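Local coordinates for protein D-mandelate dehydrogenase (Rhodotorula graminis, PDB 2W2K) that probably interconverts D-mandelate and its 2-keto acid with a nicotinamide cofactor, as a D-2-hydroxyacid dehydrogenase, at residues V83-G88 and R318-N323; A105-R110 and K332-P337; L131-E136 and H298-T303; P248-V253 and G273-A278. One frame throughout, in Å; residues are numbered along the deposited sequence.

Contact 1: residues V83-G88 and R318-N323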
loop_
_atom_site.group_PDB
_atom_site.type_symbol
_atom_site.label_atom_id
_atom_site.label_comp_id
_atom_site.label_asym_id
_atom_site.label_seq_id
_atom_site.Cartn_x
_atom_site.Cartn_y
_atom_site.Cartn_z
ATOM N N VAL B 83 27.211 25.214 17.668
ATOM C CA VAL B 83 26.405 24.352 16.773
ATOM C C VAL B 83 25.312 23.564 17.509
ATOM O O VAL B 83 25.530 23.122 18.646
ATOM C CB VAL B 83 27.341 23.358 15.910
ATOM C CG1 VAL B 83 28.197 22.438 16.801
ATOM C CG2 VAL B 83 26.533 22.502 14.897
ATOM N N PHE B 84 24.169 23.371 16.835
ATOM C CA PHE B 84 23.000 22.597 17.333
ATOM C C PHE B 84 22.590 21.643 16.189
ATOM O O PHE B 84 22.249 22.122 15.094
ATOM C CB PHE B 84 21.864 23.617 17.646
ATOM C CG PHE B 84 20.590 23.049 18.296
ATOM C CD1 PHE B 84 20.334 21.657 18.424
ATOM C CD2 PHE B 84 19.602 23.940 18.728
ATOM C CE1 PHE B 84 19.110 21.186 19.011
ATOM C CE2 PHE B 84 18.383 23.490 19.325
ATOM C CZ PHE B 84 18.140 22.108 19.468
ATOM N N ALA B 85 22.662 20.313 16.413
ATOM C CA ALA B 85 22.193 19.308 15.430
ATOM C C ALA B 85 20.970 18.549 15.971
ATOM O O ALA B 85 21.012 18.038 17.100
ATOM C CB ALA B 85 23.350 18.302 15.060
ATOM N N ALA B 86 19.911 18.427 15.154
ATOM C CA ALA B 86 18.634 17.808 15.606
ATOM C C ALA B 86 18.073 16.801 14.610
ATOM O O ALA B 86 18.210 16.992 13.393
ATOM C CB ALA B 86 17.573 18.891 15.877
ATOM N N ALA B 87 17.430 15.748 15.141
ATOM C CA ALA B 87 16.648 14.794 14.353
ATOM C C ALA B 87 15.465 15.459 13.618
ATOM O O ALA B 87 14.921 16.445 14.111
ATOM C CB ALA B 87 16.126 13.664 15.260
ATOM N N GLY B 88 15.087 14.907 12.453
ATOM C CA GLY B 88 13.884 15.341 11.712
ATOM C C GLY B 88 14.150 16.496 10.753
ATOM O O GLY B 88 15.303 16.871 10.526
ATOM N N ARG B 318 23.057 8.763 13.266
ATOM C CA ARG B 318 24.319 8.940 12.489
ATOM C C ARG B 318 24.561 10.405 12.065
ATOM O O ARG B 318 25.672 10.921 12.232
ATOM C CB ARG B 318 24.375 8.023 11.239
ATOM C CG ARG B 318 25.780 8.039 10.510
ATOM C CD ARG B 318 25.731 7.290 9.154
ATOM N NE ARG B 318 25.056 8.073 8.109
ATOM C CZ ARG B 318 25.636 9.023 7.366
ATOM N NH1 ARG B 318 26.924 9.347 7.534
ATOM N NH2 ARG B 318 24.930 9.659 6.443
ATOM N N LEU B 319 23.534 11.078 11.524
ATOM C CA LEU B 319 23.697 12.471 11.047
ATOM C C LEU B 319 23.990 13.460 12.195
ATOM O O LEU B 319 24.915 14.284 12.092
ATOM C CB LEU B 319 22.470 12.925 10.207
ATOM C CG LEU B 319 22.376 12.356 8.769
ATOM C CD1 LEU B 319 21.001 12.729 8.177
ATOM C CD2 LEU B 319 23.519 12.881 7.886
ATOM N N THR B 320 23.224 13.380 13.280
ATOM C CA THR B 320 23.445 14.303 14.431
ATOM C C THR B 320 24.867 14.187 15.007
ATOM O O THR B 320 25.549 15.211 15.196
ATOM C CB THR B 320 22.375 14.157 15.550
ATOM O OG1 THR B 320 22.295 12.787 16.000
ATOM C CG2 THR B 320 20.966 14.659 15.051
ATOM N N MET B 321 25.313 12.950 15.278
ATOM C CA MET B 321 26.656 12.716 15.859
ATOM C C MET B 321 27.779 13.125 14.894
ATOM O O MET B 321 28.724 13.821 15.295
ATOM C CB MET B 321 26.827 11.249 16.293
ATOM C CG MET B 321 25.955 10.813 17.495
ATOM S SD MET B 321 26.386 9.149 18.116
ATOM C CE MET B 321 24.919 8.203 17.722
ATOM N N THR B 322 27.668 12.703 13.622
ATOM C CA THR B 322 28.663 13.019 12.584
ATOM C C THR B 322 28.780 14.514 12.278
ATOM O O THR B 322 29.892 15.034 12.113
ATOM C CB THR B 322 28.407 12.181 11.257
ATOM O OG1 THR B 322 28.422 10.772 11.565
ATOM C CG2 THR B 322 29.461 12.482 10.191
ATOM N N ASN B 323 27.640 15.209 12.204
ATOM C CA ASN B 323 27.635 16.667 12.024
ATOM C C ASN B 323 28.487 17.403 13.080
ATOM O O ASN B 323 29.352 18.253 12.744
ATOM C CB ASN B 323 26.198 17.206 12.011
ATOM C CG ASN B 323 25.543 17.192 10.603
ATOM O OD1 ASN B 323 24.351 16.843 10.452
ATOM N ND2 ASN B 323 26.297 17.580 9.599
#

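Contact 2: residues A105-R110 and K332-P337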
loop_
_atom_site.group_PDB
_atom_site.type_symbol
_atom_site.label_atom_id
_atom_site.label_comp_id
_atom_site.label_asym_id
_atom_site.label_seq_id
_atom_site.Cartn_x
_atom_site.Cartn_y
_atom_site.Cartn_z
ATOM N N ALA B 105 25.458 27.828 14.370
ATOM C CA ALA B 105 25.124 27.059 13.166
ATOM C C ALA B 105 24.090 25.986 13.505
ATOM O O ALA B 105 24.164 25.375 14.572
ATOM C CB ALA B 105 26.406 26.388 12.593
ATOM N N PHE B 106 23.136 25.752 12.601
ATOM C CA PHE B 106 22.114 24.700 12.797
ATOM C C PHE B 106 22.175 23.629 11.681
ATOM O O PHE B 106 22.454 23.936 10.515
ATOM C CB PHE B 106 20.701 25.323 12.890
ATOM C CG PHE B 106 19.591 24.334 13.262
ATOM C CD1 PHE B 106 19.502 23.805 14.564
ATOM C CD2 PHE B 106 18.611 23.973 12.321
ATOM C CE1 PHE B 106 18.473 22.889 14.920
ATOM C CE2 PHE B 106 17.581 23.065 12.662
ATOM C CZ PHE B 106 17.523 22.517 13.974
ATOM N N ALA B 107 21.918 22.383 12.060
ATOM C CA ALA B 107 21.709 21.276 11.125
ATOM C C ALA B 107 20.459 20.491 11.518
ATOM O O ALA B 107 20.279 20.137 12.704
ATOM C CB ALA B 107 22.921 20.339 11.128
ATOM N N ASN B 108 19.595 20.223 10.534
ATOM C CA ASN B 108 18.559 19.192 10.699
ATOM C C ASN B 108 19.106 17.823 10.213
ATOM O O ASN B 108 20.326 17.647 10.099
ATOM C CB ASN B 108 17.251 19.586 9.991
ATOM C CG ASN B 108 17.425 19.813 8.478
ATOM O OD1 ASN B 108 18.397 19.374 7.873
ATOM N ND2 ASN B 108 16.432 20.481 7.858
ATOM N N SER B 109 18.215 16.865 9.966
ATOM C CA SER B 109 18.593 15.543 9.465
ATOM C C SER B 109 17.859 15.288 8.129
ATOM O O SER B 109 17.341 14.197 7.892
ATOM C CB SER B 109 18.316 14.446 10.538
ATOM O OG SER B 109 19.064 14.697 11.745
ATOM N N ARG B 110 17.833 16.315 7.266
ATOM C CA ARG B 110 17.253 16.213 5.903
ATOM C C ARG B 110 17.703 14.958 5.117
ATOM O O ARG B 110 18.924 14.648 5.012
ATOM C CB ARG B 110 17.539 17.507 5.094
ATOM C CG ARG B 110 17.079 17.473 3.624
ATOM C CD ARG B 110 17.540 18.716 2.817
ATOM N NE ARG B 110 18.975 18.988 2.939
ATOM C CZ ARG B 110 19.944 18.341 2.288
ATOM N NH1 ARG B 110 19.667 17.345 1.444
ATOM N NH2 ARG B 110 21.207 18.667 2.506
ATOM N N LYS B 332 35.698 20.439 9.220
ATOM C CA LYS B 332 34.859 20.143 8.046
ATOM C C LYS B 332 33.428 20.739 8.151
ATOM O O LYS B 332 32.872 20.843 9.251
ATOM C CB LYS B 332 34.783 18.633 7.823
ATOM C CG LYS B 332 36.132 17.993 7.443
ATOM C CD LYS B 332 35.930 16.602 6.862
ATOM C CE LYS B 332 37.257 15.961 6.492
ATOM N NZ LYS B 332 37.084 14.535 6.119
ATOM N N PRO B 333 32.843 21.144 7.009
ATOM C CA PRO B 333 31.462 21.663 6.988
ATOM C C PRO B 333 30.388 20.624 7.347
ATOM O O PRO B 333 30.609 19.413 7.195
ATOM C CB PRO B 333 31.279 22.120 5.531
ATOM C CG PRO B 333 32.294 21.351 4.759
ATOM C CD PRO B 333 33.458 21.169 5.668
ATOM N N LEU B 334 29.251 21.118 7.844
ATOM C CA LEU B 334 28.058 20.289 8.128
ATOM C C LEU B 334 27.543 19.598 6.849
ATOM O O LEU B 334 27.642 20.150 5.742
ATOM C CB LEU B 334 26.930 21.162 8.735
ATOM C CG LEU B 334 27.126 21.877 10.100
ATOM C CD1 LEU B 334 25.993 22.918 10.395
ATOM C CD2 LEU B 334 27.266 20.867 11.236
ATOM N N LEU B 335 27.018 18.389 7.011
ATOM C CA LEU B 335 26.437 17.607 5.902
ATOM C C LEU B 335 25.035 18.112 5.527
ATOM O O LEU B 335 24.651 18.110 4.342
ATOM C CB LEU B 335 26.374 16.125 6.283
ATOM C CG LEU B 335 27.672 15.339 6.556
ATOM C CD1 LEU B 335 27.369 13.980 7.219
ATOM C CD2 LEU B 335 28.524 15.165 5.286
ATOM N N THR B 336 24.287 18.556 6.540
ATOM C CA THR B 336 22.866 18.956 6.391
ATOM C C THR B 336 22.524 20.298 7.061
ATOM O O THR B 336 21.653 20.363 7.931
ATOM C CB THR B 336 21.880 17.852 6.901
ATOM O OG1 THR B 336 22.225 17.455 8.248
ATOM C CG2 THR B 336 21.900 16.617 5.983
ATOM N N PRO B 337 23.185 21.394 6.635
ATOM C CA PRO B 337 22.886 22.682 7.251
ATOM C C PRO B 337 21.472 23.147 6.906
ATOM O O PRO B 337 20.932 22.777 5.846
ATOM C CB PRO B 337 23.889 23.628 6.589
ATOM C CG PRO B 337 24.192 22.982 5.258
ATOM C CD PRO B 337 24.217 21.516 5.583
HETATM O O HOH W 1 19.246 20.506 5.449
HETATM O O HOH W 2 21.508 21.442 3.374
#

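Contact 3: residues L131-E136 and H298-T303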
loop_
_atom_site.group_PDB
_atom_site.type_symbol
_atom_site.label_atom_id
_atom_site.label_comp_id
_atom_site.label_asym_id
_atom_site.label_seq_id
_atom_site.Cartn_x
_atom_site.Cartn_y
_atom_site.Cartn_z
ATOM N N LEU B 131 -10.455 1.540 -1.960
ATOM C CA LEU B 131 -11.389 1.629 -0.809
ATOM C C LEU B 131 -11.066 0.577 0.290
ATOM O O LEU B 131 -11.958 -0.048 0.875
ATOM C CB LEU B 131 -12.880 1.579 -1.282
ATOM C CG LEU B 131 -13.191 2.560 -2.441
ATOM C CD1 LEU B 131 -14.604 2.360 -2.993
ATOM C CD2 LEU B 131 -12.941 4.026 -2.020
ATOM N N ALA B 132 -9.775 0.415 0.572
ATOM C CA ALA B 132 -9.298 -0.639 1.485
ATOM C C ALA B 132 -9.608 -0.349 2.956
ATOM O O ALA B 132 -9.803 -1.277 3.767
ATOM C CB ALA B 132 -7.799 -0.867 1.282
ATOM N N SER B 133 -9.648 0.935 3.307
ATOM C CA SER B 133 -9.953 1.354 4.678
ATOM C C SER B 133 -11.368 0.897 5.098
ATOM O O SER B 133 -11.563 0.357 6.203
ATOM C CB SER B 133 -9.769 2.870 4.840
ATOM O OG SER B 133 -9.979 3.250 6.195
ATOM N N TYR B 134 -12.332 1.102 4.202
ATOM C CA TYR B 134 -13.725 0.650 4.372
ATOM C C TYR B 134 -13.800 -0.888 4.447
ATOM O O TYR B 134 -14.514 -1.451 5.303
ATOM C CB TYR B 134 -14.567 1.190 3.210
ATOM C CG TYR B 134 -16.063 0.901 3.248
ATOM C CD1 TYR B 134 -16.851 1.331 4.326
ATOM C CD2 TYR B 134 -16.685 0.240 2.191
ATOM C CE1 TYR B 134 -18.238 1.082 4.357
ATOM C CE2 TYR B 134 -18.073 -0.008 2.203
ATOM C CZ TYR B 134 -18.839 0.425 3.291
ATOM O OH TYR B 134 -20.205 0.200 3.317
ATOM N N SER B 135 -13.081 -1.567 3.553
ATOM C CA SER B 135 -12.992 -3.026 3.566
ATOM C C SER B 135 -12.461 -3.588 4.904
ATOM O O SER B 135 -13.005 -4.587 5.403
ATOM C CB SER B 135 -12.134 -3.524 2.382
ATOM O OG SER B 135 -12.222 -4.934 2.208
ATOM N N GLU B 136 -11.416 -2.968 5.476
ATOM C CA GLU B 136 -10.893 -3.409 6.792
ATOM C C GLU B 136 -11.981 -3.323 7.884
ATOM O O GLU B 136 -12.186 -4.273 8.659
ATOM C CB GLU B 136 -9.633 -2.618 7.222
ATOM C CG GLU B 136 -8.367 -2.859 6.369
ATOM C CD GLU B 136 -7.031 -2.531 7.108
ATOM O OE1 GLU B 136 -6.970 -2.639 8.355
ATOM O OE2 GLU B 136 -6.023 -2.195 6.436
ATOM N N HIS B 298 -15.133 6.579 3.489
ATOM C CA HIS B 298 -13.925 6.434 2.667
ATOM C C HIS B 298 -12.758 7.409 2.980
ATOM O O HIS B 298 -12.018 7.837 2.069
ATOM C CB HIS B 298 -14.308 6.483 1.169
ATOM C CG HIS B 298 -15.232 5.376 0.732
ATOM N ND1 HIS B 298 -14.974 4.043 0.970
ATOM C CD2 HIS B 298 -16.396 5.415 0.037
ATOM C CE1 HIS B 298 -15.950 3.309 0.455
ATOM N NE2 HIS B 298 -16.822 4.117 -0.126
ATOM N N VAL B 299 -12.564 7.746 4.255
ATOM C CA VAL B 299 -11.394 8.567 4.638
ATOM C C VAL B 299 -10.371 7.702 5.412
ATOM O O VAL B 299 -10.683 7.169 6.487
ATOM C CB VAL B 299 -11.785 9.838 5.469
ATOM C CG1 VAL B 299 -10.554 10.741 5.736
ATOM C CG2 VAL B 299 -12.875 10.656 4.771
ATOM N N THR B 300 -9.174 7.552 4.850
ATOM C CA THR B 300 -8.070 6.803 5.467
ATOM C C THR B 300 -7.297 7.757 6.400
ATOM O O THR B 300 -6.855 8.844 5.980
ATOM C CB THR B 300 -7.096 6.179 4.381
ATOM O OG1 THR B 300 -7.816 5.338 3.457
ATOM C CG2 THR B 300 -5.944 5.386 5.043
ATOM N N LEU B 301 -7.160 7.360 7.669
ATOM C CA LEU B 301 -6.538 8.212 8.705
ATOM C C LEU B 301 -5.444 7.469 9.500
ATOM O O LEU B 301 -5.708 6.414 10.084
ATOM C CB LEU B 301 -7.615 8.768 9.670
ATOM C CG LEU B 301 -8.759 9.585 9.015
ATOM C CD1 LEU B 301 -10.067 9.540 9.828
ATOM C CD2 LEU B 301 -8.313 11.005 8.713
ATOM N N THR B 302 -4.223 8.010 9.517
ATOM C CA THR B 302 -3.082 7.405 10.272
ATOM C C THR B 302 -2.461 8.402 11.306
ATOM O O THR B 302 -2.636 9.628 11.185
ATOM C CB THR B 302 -2.009 6.769 9.313
ATOM O OG1 THR B 302 -1.609 7.717 8.296
ATOM C CG2 THR B 302 -2.574 5.520 8.616
ATOM N N THR B 303 -1.763 7.883 12.325
ATOM C CA THR B 303 -1.179 8.707 13.410
ATOM C C THR B 303 0.218 9.343 13.109
ATOM O O THR B 303 1.178 9.140 13.882
ATOM C CB THR B 303 -1.104 7.904 14.780
ATOM O OG1 THR B 303 -0.218 6.778 14.643
ATOM C CG2 THR B 303 -2.488 7.405 15.206
HETATM O O HOH W 3 -12.090 3.312 2.131
#

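Contact 4: residues P248-V253 and G273-A278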
loop_
_atom_site.group_PDB
_atom_site.type_symbol
_atom_site.label_atom_id
_atom_site.label_comp_id
_atom_site.label_asym_id
_atom_site.label_seq_id
_atom_site.Cartn_x
_atom_site.Cartn_y
_atom_site.Cartn_z
ATOM N N PRO B 248 -15.084 15.516 -10.738
ATOM C CA PRO B 248 -16.016 14.722 -9.912
ATOM C C PRO B 248 -15.502 13.304 -9.681
ATOM O O PRO B 248 -15.037 12.656 -10.624
ATOM C CB PRO B 248 -17.297 14.694 -10.767
ATOM C CG PRO B 248 -17.196 15.988 -11.603
ATOM C CD PRO B 248 -15.742 16.033 -11.964
ATOM N N GLY B 249 -15.583 12.833 -8.437
ATOM C CA GLY B 249 -15.130 11.471 -8.089
ATOM C C GLY B 249 -13.620 11.277 -7.950
ATOM O O GLY B 249 -13.118 10.137 -8.047
ATOM N N SER B 250 -12.894 12.376 -7.740
ATOM C CA SER B 250 -11.413 12.337 -7.588
ATOM C C SER B 250 -10.976 12.067 -6.119
ATOM O O SER B 250 -11.830 11.829 -5.219
ATOM C CB SER B 250 -10.805 13.632 -8.138
ATOM O OG SER B 250 -11.438 14.764 -7.547
ATOM N N ARG B 251 -9.659 12.114 -5.878
ATOM C CA ARG B 251 -9.023 11.590 -4.653
ATOM C C ARG B 251 -7.857 12.503 -4.244
ATOM O O ARG B 251 -7.235 13.138 -5.128
ATOM C CB ARG B 251 -8.493 10.153 -4.896
ATOM C CG ARG B 251 -9.548 9.174 -5.453
ATOM C CD ARG B 251 -8.906 7.951 -6.108
ATOM N NE ARG B 251 -9.876 7.209 -6.913
ATOM C CZ ARG B 251 -10.244 7.536 -8.159
ATOM N NH1 ARG B 251 -9.759 8.631 -8.780
ATOM N NH2 ARG B 251 -11.111 6.764 -8.794
ATOM N N ILE B 252 -7.561 12.579 -2.928
ATOM C CA ILE B 252 -6.375 13.351 -2.452
ATOM C C ILE B 252 -5.671 12.695 -1.248
ATOM O O ILE B 252 -6.346 12.080 -0.398
ATOM C CB ILE B 252 -6.735 14.830 -2.136
ATOM C CG1 ILE B 252 -5.467 15.671 -1.848
ATOM C CG2 ILE B 252 -7.761 14.925 -0.996
ATOM C CD1 ILE B 252 -5.757 17.196 -1.911
ATOM N N VAL B 253 -4.334 12.781 -1.204
ATOM C CA VAL B 253 -3.540 12.313 -0.028
ATOM C C VAL B 253 -2.573 13.414 0.479
ATOM O O VAL B 253 -2.088 14.247 -0.314
ATOM C CB VAL B 253 -2.757 10.967 -0.293
ATOM C CG1 VAL B 253 -3.699 9.861 -0.863
ATOM C CG2 VAL B 253 -1.558 11.173 -1.177
ATOM N N GLY B 273 -19.814 14.872 -2.656
ATOM C CA GLY B 273 -19.462 13.889 -3.688
ATOM C C GLY B 273 -18.396 14.335 -4.682
ATOM O O GLY B 273 -18.068 13.591 -5.619
ATOM N N LYS B 274 -17.870 15.553 -4.517
ATOM C CA LYS B 274 -16.776 16.020 -5.394
ATOM C C LYS B 274 -15.593 15.061 -5.280
ATOM O O LYS B 274 -15.004 14.653 -6.298
ATOM C CB LYS B 274 -16.351 17.471 -5.083
ATOM C CG LYS B 274 -14.951 17.896 -5.630
ATOM C CD LYS B 274 -14.809 17.789 -7.168
ATOM C CE LYS B 274 -15.823 18.624 -7.946
ATOM N NZ LYS B 274 -15.435 20.072 -8.008
ATOM N N LEU B 275 -15.238 14.726 -4.039
ATOM C CA LEU B 275 -14.221 13.698 -3.772
ATOM C C LEU B 275 -14.873 12.360 -3.433
ATOM O O LEU B 275 -15.825 12.327 -2.650
ATOM C CB LEU B 275 -13.315 14.131 -2.592
ATOM C CG LEU B 275 -12.401 15.362 -2.745
ATOM C CD1 LEU B 275 -11.790 15.703 -1.397
ATOM C CD2 LEU B 275 -11.296 15.147 -3.787
ATOM N N LEU B 276 -14.374 11.270 -4.036
ATOM C CA LEU B 276 -14.739 9.903 -3.639
ATOM C C LEU B 276 -14.099 9.494 -2.304
ATOM O O LEU B 276 -14.755 8.866 -1.423
ATOM C CB LEU B 276 -14.320 8.908 -4.743
ATOM C CG LEU B 276 -14.513 7.407 -4.428
ATOM C CD1 LEU B 276 -16.022 7.097 -4.340
ATOM C CD2 LEU B 276 -13.814 6.513 -5.454
ATOM N N SER B 277 -12.818 9.830 -2.162
ATOM C CA SER B 277 -11.993 9.302 -1.061
ATOM C C SER B 277 -10.791 10.226 -0.782
ATOM O O SER B 277 -10.391 11.046 -1.646
ATOM C CB SER B 277 -11.526 7.860 -1.382
ATOM O OG SER B 277 -10.866 7.820 -2.646
ATOM N N ALA B 278 -10.253 10.127 0.435
ATOM C CA ALA B 278 -9.064 10.920 0.847
ATOM C C ALA B 278 -8.219 10.155 1.869
ATOM O O ALA B 278 -8.745 9.279 2.584
ATOM C CB ALA B 278 -9.492 12.313 1.410
#

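Contact 1: residues V83-G88 and R318-N323
A85 and T320 meet where helix 310-330 lies against strand 83-86, in the five-stranded parallel sheet of the alpha/beta domain that holds the N-terminal part of the chain. The strand and the helix segment run nearly antiparallel, at 166°, with their axes 7.6 Å apart, and the small A85 on the strand fits this close approach. T320 carries most of the contact. Its CB faces the strand and stands 4.3 Å from A85 CB, while the methyl of A85 also rests 3.8 Å from T320 O, so the alanine packs on the helix backbone as much as on a side chain. Beyond CB the threonine forks. CG2 lies beside its own backbone N and anti to the carbonyl carbon, an orientation that drives this methyl against the strand's main chain just after A85. The other branch, OG1, sits between N and C (chi1 55°) and turns back to its own helix, where it is hydrogen-bonded to F316 O. The polar end of the threonine is thus satisfied within the helix, and its apolar end is left to do the packing. One turn on, N323 adds its CB, 4.3 Å from A85 CB. I324 of the same helix also touches A85, and L58 and I56 touch T320. The methyl CG2 ends 3.6 Å from A86 C and 3.7 Å from A87 N, against the peptide that joins these two residues.

Contact 2: residues A105-R110 and K332-P337
T336 is the tight spot between edge strand 105-107 and the tail that follows helix 310-330. Its OG1, placed between the backbone N and carbonyl carbon (chi1 52°), donates to N108 O at 2.7 Å, reaching it from above the carbonyl plane. T336 O lies 3.3 Å from A107 CA in a CA-H...O contact and takes a weak bond from N108 N. L334 CD1 nestles between A105 CB and A107 CB, 4.1 Å from each. A valine in place of T336 would probably leave N108 O without its hydroxyl donor and the tail without this tie to the strand's end. The solvent side is looser. R110, bent at chi3, runs antiparallel alongside T336, with T336 CG2 over one face of its guanidinium and NH2 4.1 Å from that methyl. One water joins N108 OD1, R110 NE and P337 O, another R110 NH2 and P337 O. N108 OD1 also accepts R110 N at 3.2 Å, closing an Asx turn whose arginine is about 7 Å from the NAD-binding A173, side chain to side chain. Together with a single beta bridge, A107 with P337, these contacts dock the C-terminal tail on the outermost strand of a parallel sheet.

Contact 3: residues L131-E136 and H298-T303
S133 and Y134, in the first turn of helix 132-139, run past the start of edge strand 299-301, with S133 CA 5.8 Å from T300 CA and Y134 CA 6.0 Å from H298 CA. The positive phi of L131 (57°) marks the break between helix 114-130 and this helix. H298 is the hub. L131 lays CD2 over one face of the imidazole, 3.8 Å from the ring centroid and 20° off the normal, while its CD1 lies by CE1 and NE2. Y134 receives the edge of the imidazole on its ring face in an offset edge-to-face pair, planes at 75°, with CE1 of H298 3.6 Å from CD2 of Y134. Shortening L131 to an alanine would probably strip the CH-pi cover of CD2 from that face, leaving only CB near it, and free the ring to tilt. Further along, S133 CB touches T300 OG1 at 3.4 Å, but both hydroxyls bond outside the pair: S133 OG to an acidic side chain of the other chain, T300 OG1 to S127. Y134 OH similarly bonds to E153. A water at the imidazole edge, in its plane, lies 3.2 Å from H298 ND1 and accepts from Y134 N at 3.0 Å. The two segments thus cohere through CH-pi and aromatic packing, with water linking polar atoms, while S133, S135 and E136 tie the helix to the neighbouring subunit.

Contact 4: residues P248-V253 and G273-A278
K274 O takes two donors from the opposing segment: G249 N at 2.9 Å, from above the carbonyl plane, and S250 N in a weak bond. S250 O accepts L276 N at 2.9 Å, in the carbonyl plane, and also meets the CA-H of L275. Between S250 and R251 the register slips by one, a beta bulge, after which the parallel pairing resumes at S277 O: it receives a weak bond from I252 N and lies 3.3 Å from R251 CA, and I252 O meets the CA-H of A278. Most side-chain polar ends turn to neighbours. S250 OG bonds to K247 O, K274 NZ to F243 O, and R251 NH1 to D222 O. S277 OG is paired with V128 O, yet also packs 3.4 Å from R251 CG, while G249 O lies over one face of the arginine's guanidinium. On the other side of the sheet, I252 CG2 fits against A278 CB at 4.0 Å and L275 CD1 at 4.1 Å. The segments are the two strands of a beta-alpha-beta unit in the Rossmann-type NAD-binding domain. Its helix 263-271 covers I252 and L275, helix 114-130 backs R251 across the sheet, and strand 223-226 flanks strand 250-254.

From the N terminus, the chain enters contact 1 at 83-88, contact 2 at 105-110, contact 3 at 131-136 and contact 4 at 248-253. Contact 4 closes first, at 273-278, across one beta-alpha-beta unit. Contact 3 closes around it at 298-303, and strands 275-280 and 299-301 join directly through T300 N and A278 O. The chain then returns to the first domain, where contact 1 closes at 318-323 and contact 2 at 332-337. These two enclose contacts 3 and 4 but cross each other, on neighbouring strands linked by A86 O and S109 OG. Contacts 1 and 3, built on separate sheets, have centres about 36 Å apart.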